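PDB 5CE8: branched-chain amino acid aminotransferase from Thermoproteus uzoniensis, which probably transfers the amino group of leucine, isoleucine or valine to 2-oxoglutarate, using pyridoxal 5'-phosphate as cofactor. Local coordinates for residues Y38-F43 with K72-D77; L32-N37 with A108-P113. All coordinates share one frame; numbering follows the deposited sequence.

Contact 1: Y38-F43 with K72-D77; sequences YGFGVF and KIIGLD
The Phe40 ring carries Ile74 on one face and the carbonyl of Gly75 at its edge. Ile74 CD1 sits 3.9 Å from the centroid of the Phe40 ring and 18° off its normal, a CH-pi contact displaced toward the rim at CE1. Near the ring plane, Gly75 O comes up to Phe40 CZ at 3.7 Å. Ile74 O lies 3.3 Å from Phe40 CE1, so backbone carbonyls meet the ring alongside the methyls. Leu76 CD1 approaches obliquely, 3.5 Å from Phe40 CE2. With Phe40 CG anti to the backbone N (chi1 -168°), the ring extends to the turn Ile74-Gly75-Leu76, where the helix ends. Here the C-terminal end of helix 60-74, leaving helical geometry at the positive-phi Gly75, packs on the start of strand 41-50 in the antiparallel sheet of a class-IV aminotransferase fold. Val42 divides its branches between two partners: CG1 lies 3.8 Å from Ile74 CD1, and CG2 lies 4.0 Å from Leu76 CD2. Ile74 CD1 is thus wedged between the Phe40 face and Val42, with Gly41 O also close, 3.5 Å from that methyl. No hydrogen bond links the two segments. Ile171 of a second subunit packs on Phe40, while Leu67 and Ser70 of helix 60-74 also touch Val42.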
loop_
_atom_site.group_PDB
_atom_site.type_symbol
_atom_site.label_atom_id
_atom_site.label_comp_id
_atom_site.label_asym_id
_atom_site.label_seq_id
_atom_site.Cartn_x
_atom_site.Cartn_y
_atom_site.Cartn_z
ATOM N N TYR A 38 11.879 -12.082 22.591
ATOM C CA TYR A 38 11.356 -12.050 21.192
ATOM C C TYR A 38 9.790 -12.013 20.998
ATOM O O TYR A 38 9.308 -12.193 19.866
ATOM C CB TYR A 38 11.893 -13.262 20.439
ATOM C CG TYR A 38 13.375 -13.427 20.539
ATOM C CD1 TYR A 38 14.281 -12.371 20.284
ATOM C CD2 TYR A 38 13.910 -14.664 20.847
ATOM C CE1 TYR A 38 15.655 -12.569 20.415
ATOM C CE2 TYR A 38 15.255 -14.857 21.010
ATOM C CZ TYR A 38 16.139 -13.858 20.778
ATOM O OH TYR A 38 17.476 -14.208 20.923
ATOM N N GLY A 39 9.044 -11.800 22.088
ATOM C CA GLY A 39 7.566 -11.742 22.124
ATOM C C GLY A 39 6.875 -12.968 21.543
ATOM O O GLY A 39 5.853 -12.869 20.918
ATOM N N PHE A 40 7.396 -14.145 21.848
ATOM C CA PHE A 40 6.824 -15.373 21.444
ATOM C C PHE A 40 6.076 -16.069 22.601
ATOM O O PHE A 40 6.659 -16.906 23.402
ATOM C CB PHE A 40 7.904 -16.271 20.938
ATOM C CG PHE A 40 7.366 -17.466 20.220
ATOM C CD1 PHE A 40 6.857 -17.332 18.943
ATOM C CD2 PHE A 40 7.434 -18.746 20.762
ATOM C CE1 PHE A 40 6.391 -18.452 18.238
ATOM C CE2 PHE A 40 6.883 -19.887 20.073
ATOM C CZ PHE A 40 6.355 -19.719 18.811
ATOM N N GLY A 41 4.813 -15.647 22.732
ATOM C CA GLY A 41 3.913 -16.086 23.779
ATOM C C GLY A 41 2.499 -15.885 23.279
ATOM O O GLY A 41 2.273 -15.226 22.210
ATOM N N VAL A 42 1.567 -16.449 24.004
ATOM C CA VAL A 42 0.161 -16.042 23.917
ATOM C C VAL A 42 -0.414 -15.779 25.308
ATOM O O VAL A 42 0.075 -16.344 26.330
ATOM C CB VAL A 42 -0.665 -17.057 23.157
ATOM C CG1 VAL A 42 -0.073 -17.218 21.797
ATOM C CG2 VAL A 42 -0.734 -18.398 23.809
ATOM N N PHE A 43 -1.522 -15.046 25.345
ATOM C CA PHE A 43 -2.190 -14.808 26.615
ATOM C C PHE A 43 -3.697 -14.736 26.386
ATOM O O PHE A 43 -4.184 -14.817 25.231
ATOM C CB PHE A 43 -1.674 -13.560 27.317
ATOM C CG PHE A 43 -1.890 -12.282 26.552
ATOM C CD1 PHE A 43 -1.034 -11.924 25.506
ATOM C CD2 PHE A 43 -2.937 -11.455 26.872
ATOM C CE1 PHE A 43 -1.310 -10.757 24.761
ATOM C CE2 PHE A 43 -3.164 -10.235 26.226
ATOM C CZ PHE A 43 -2.365 -9.907 25.170
ATOM N N LYS A 72 -1.539 -22.262 18.254
ATOM C CA LYS A 72 -1.369 -23.039 16.996
ATOM C C LYS A 72 -1.139 -22.053 15.851
ATOM O O LYS A 72 -0.433 -22.316 14.881
ATOM C CB LYS A 72 -2.647 -23.830 16.722
ATOM C CG LYS A 72 -2.774 -24.351 15.272
ATOM C CD LYS A 72 -4.214 -24.714 14.897
ATOM C CE LYS A 72 -4.429 -26.218 14.849
ATOM N NZ LYS A 72 -3.961 -26.785 13.563
ATOM N N ILE A 73 -1.772 -20.906 15.948
ATOM C CA ILE A 73 -1.501 -19.839 14.980
ATOM C C ILE A 73 0.022 -19.456 14.965
ATOM O O ILE A 73 0.630 -19.357 13.879
ATOM C CB ILE A 73 -2.429 -18.650 15.274
ATOM C CG1 ILE A 73 -3.837 -19.027 14.852
ATOM C CG2 ILE A 73 -1.998 -17.464 14.492
ATOM C CD1 ILE A 73 -4.866 -17.939 15.080
ATOM N N ILE A 74 0.623 -19.306 16.131
ATOM C CA ILE A 74 2.032 -18.816 16.215
ATOM C C ILE A 74 3.035 -19.966 16.190
ATOM O O ILE A 74 4.195 -19.707 16.080
ATOM C CB ILE A 74 2.307 -17.811 17.410
ATOM C CG1 ILE A 74 2.283 -18.429 18.845
ATOM C CG2 ILE A 74 1.414 -16.597 17.267
ATOM C CD1 ILE A 74 3.117 -17.664 19.859
ATOM N N GLY A 75 2.560 -21.216 16.378
ATOM C CA GLY A 75 3.437 -22.429 16.409
ATOM C C GLY A 75 3.990 -22.631 17.831
ATOM O O GLY A 75 5.113 -23.134 18.027
ATOM N N LEU A 76 3.246 -22.197 18.836
ATOM C CA LEU A 76 3.644 -22.452 20.229
ATOM C C LEU A 76 2.966 -23.763 20.717
ATOM O O LEU A 76 1.802 -23.996 20.397
ATOM C CB LEU A 76 3.137 -21.245 21.005
ATOM C CG LEU A 76 3.432 -21.296 22.472
ATOM C CD1 LEU A 76 4.947 -21.299 22.680
ATOM C CD2 LEU A 76 2.767 -20.162 23.145
ATOM N N ASP A 77 3.681 -24.677 21.393
ATOM C CA ASP A 77 3.141 -25.995 21.672
ATOM C C ASP A 77 2.662 -25.914 23.131
ATOM O O ASP A 77 3.467 -25.866 24.064
ATOM C CB ASP A 77 4.216 -27.069 21.420
ATOM C CG ASP A 77 3.836 -28.468 21.932
ATOM O OD1 ASP A 77 2.665 -28.806 22.110
ATOM O OD2 ASP A 77 4.776 -29.244 22.178
#

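Contact 2: L32-N37 with A108-P113; sequences LSPSLN and AYISKP
Two serines of 32-37 hold the backbone of Ile110 by hydrogen bonds at both its N-H and its C=O. Ser35 OG accepts from Ile110 N at 2.8 Å in a nearly straight bond (169°), and the same hydroxyl is also bonded to Phe40 O; this brings Ser35 CB into close packing with Tyr109 CB, 3.5 Å away. Ser33 OG donates to Ile110 O at 2.5 Å, lying in the carbonyl plane; with OG placed opposite the backbone N (chi1 163°), it also accepts from Ser35 N at 2.8 Å and so caps the helix. Two CA-H...O contacts add to these bonds: Ser33 CA to Lys112 O, with 162° at the hydrogen, and Pro113 CA to Leu32 O, both at 3.5 Å. Pro34 CD also comes within 3.2 Å of Lys112 O, a close ring-to-carbonyl contact. Two pairs are apolar. Pro34 crosses Ile110 at about a right angle, its CG and CD both meeting Ile110 CG2, and farther along Leu32 CB rests against Pro113 CB at 3.6 Å. Nearby, Ala129 of a second subunit packs on Leu32 and Val31 of that subunit on Tyr109. Taken together, this is a serine N-cap on the short helix 34-38, docked on the chain that leaves sheet strand 102-109.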
loop_
_atom_site.group_PDB
_atom_site.type_symbol
_atom_site.label_atom_id
_atom_site.label_comp_id
_atom_site.label_asym_id
_atom_site.label_seq_id
_atom_site.Cartn_x
_atom_site.Cartn_y
_atom_site.Cartn_z
ATOM N N LEU A 32 16.259 -15.046 30.014
ATOM C CA LEU A 32 16.725 -15.427 28.680
ATOM C C LEU A 32 15.713 -16.246 27.864
ATOM O O LEU A 32 16.031 -16.737 26.817
ATOM C CB LEU A 32 18.011 -16.259 28.841
ATOM C CG LEU A 32 19.205 -15.560 29.478
ATOM C CD1 LEU A 32 20.278 -16.613 29.730
ATOM C CD2 LEU A 32 19.734 -14.411 28.631
ATOM N N SER A 33 14.481 -16.384 28.336
ATOM C CA SER A 33 13.457 -17.024 27.560
ATOM C C SER A 33 13.297 -16.311 26.244
ATOM O O SER A 33 13.248 -15.084 26.229
ATOM C CB SER A 33 12.093 -16.974 28.344
ATOM O OG SER A 33 11.022 -17.228 27.473
ATOM N N PRO A 34 13.213 -17.064 25.125
ATOM C CA PRO A 34 12.791 -16.418 23.884
ATOM C C PRO A 34 11.358 -15.785 23.980
ATOM O O PRO A 34 11.052 -14.903 23.207
ATOM C CB PRO A 34 12.897 -17.515 22.839
ATOM C CG PRO A 34 12.573 -18.788 23.629
ATOM C CD PRO A 34 13.189 -18.536 25.035
ATOM N N SER A 35 10.533 -16.093 24.999
ATOM C CA SER A 35 9.296 -15.366 25.153
ATOM C C SER A 35 9.447 -13.962 25.641
ATOM O O SER A 35 8.674 -13.107 25.197
ATOM C CB SER A 35 8.268 -16.144 25.984
ATOM O OG SER A 35 8.123 -17.396 25.359
ATOM N N LEU A 36 10.426 -13.722 26.505
ATOM C CA LEU A 36 10.746 -12.427 26.953
ATOM C C LEU A 36 11.520 -11.577 25.956
ATOM O O LEU A 36 11.205 -10.423 25.733
ATOM C CB LEU A 36 11.533 -12.487 28.210
ATOM C CG LEU A 36 11.874 -11.179 28.903
ATOM C CD1 LEU A 36 10.607 -10.489 29.319
ATOM C CD2 LEU A 36 12.766 -11.379 30.109
ATOM N N ASN A 37 12.448 -12.218 25.290
ATOM C CA ASN A 37 13.400 -11.511 24.472
ATOM C C ASN A 37 12.852 -11.275 23.044
ATOM O O ASN A 37 13.334 -10.377 22.380
ATOM C CB ASN A 37 14.685 -12.326 24.346
ATOM C CG ASN A 37 15.604 -12.215 25.545
ATOM O OD1 ASN A 37 16.668 -11.561 25.458
ATOM N ND2 ASN A 37 15.239 -12.883 26.665
ATOM N N ALA A 108 0.863 -18.164 28.305
ATOM C CA ALA A 108 1.662 -19.238 27.761
ATOM C C ALA A 108 2.977 -18.719 27.130
ATOM O O ALA A 108 2.931 -17.908 26.136
ATOM C CB ALA A 108 0.914 -19.889 26.626
ATOM N N TYR A 109 4.098 -19.350 27.489
ATOM C CA TYR A 109 5.466 -18.827 27.151
ATOM C C TYR A 109 6.517 -19.918 27.380
ATOM O O TYR A 109 6.241 -20.926 27.996
ATOM C CB TYR A 109 5.790 -17.611 28.049
ATOM C CG TYR A 109 5.808 -18.073 29.463
ATOM C CD1 TYR A 109 4.627 -18.187 30.172
ATOM C CD2 TYR A 109 6.948 -18.607 30.016
ATOM C CE1 TYR A 109 4.605 -18.697 31.501
ATOM C CE2 TYR A 109 6.939 -19.088 31.335
ATOM C CZ TYR A 109 5.759 -19.169 32.082
ATOM O OH TYR A 109 5.729 -19.756 33.390
ATOM N N ILE A 110 7.733 -19.705 26.870
ATOM C CA ILE A 110 8.750 -20.676 26.945
ATOM C C ILE A 110 9.596 -20.446 28.251
ATOM O O ILE A 110 10.094 -19.357 28.461
ATOM C CB ILE A 110 9.593 -20.653 25.660
ATOM C CG1 ILE A 110 8.746 -21.237 24.522
ATOM C CG2 ILE A 110 10.907 -21.446 25.852
ATOM C CD1 ILE A 110 9.214 -20.878 23.132
ATOM N N SER A 111 9.672 -21.461 29.121
ATOM C CA SER A 111 10.396 -21.353 30.363
ATOM C C SER A 111 11.926 -21.697 30.167
ATOM O O SER A 111 12.705 -21.400 31.005
ATOM C CB SER A 111 9.708 -22.238 31.422
ATOM O OG SER A 111 9.860 -23.562 31.028
ATOM N N LYS A 112 12.316 -22.291 29.049
ATOM C CA LYS A 112 13.719 -22.542 28.749
ATOM C C LYS A 112 14.480 -21.247 28.255
ATOM O O LYS A 112 13.953 -20.459 27.513
ATOM C CB LYS A 112 13.773 -23.664 27.706
ATOM C CG LYS A 112 15.169 -24.090 27.275
ATOM C CD LYS A 112 15.187 -24.855 25.951
ATOM C CE LYS A 112 16.284 -24.300 25.048
ATOM N NZ LYS A 112 16.537 -25.052 23.771
ATOM N N PRO A 113 15.721 -21.009 28.702
ATOM C CA PRO A 113 16.554 -19.960 28.086
ATOM C C PRO A 113 16.976 -20.304 26.636
ATOM O O PRO A 113 17.366 -21.411 26.384
ATOM C CB PRO A 113 17.783 -19.896 29.014
ATOM C CG PRO A 113 17.759 -21.151 29.848
ATOM C CD PRO A 113 16.392 -21.739 29.801
#

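How the contacts relate
Contacts 1 and 2 have centres 10 Å apart and meet directly, most closely where Ser35 OG lies 2.5 Å from Phe40 O, a probable hydrogen bond. Helix 34-38 leads into strand 41-50, and the loop closed by 32-37 with 108-113 encloses contact 1. Strands 41-50 and 102-109 are antiparallel neighbours, with Val42 O 2.8 Å from Ala108 N, also a probable hydrogen bond. Apolar packing joins Phe40 CD2 to Ile110 CD1 at 3.7 Å, and the methyl Leu76 CD2 rests against Ala108 O. The Val42 side chain is about 10 Å from bound pyridoxal-5'-phosphate and about 9 Å from the side chains of the cofactor-binding residues Arg66 and Tyr167; contact 2 lies away from the annotated sites. Both touch the second subunit.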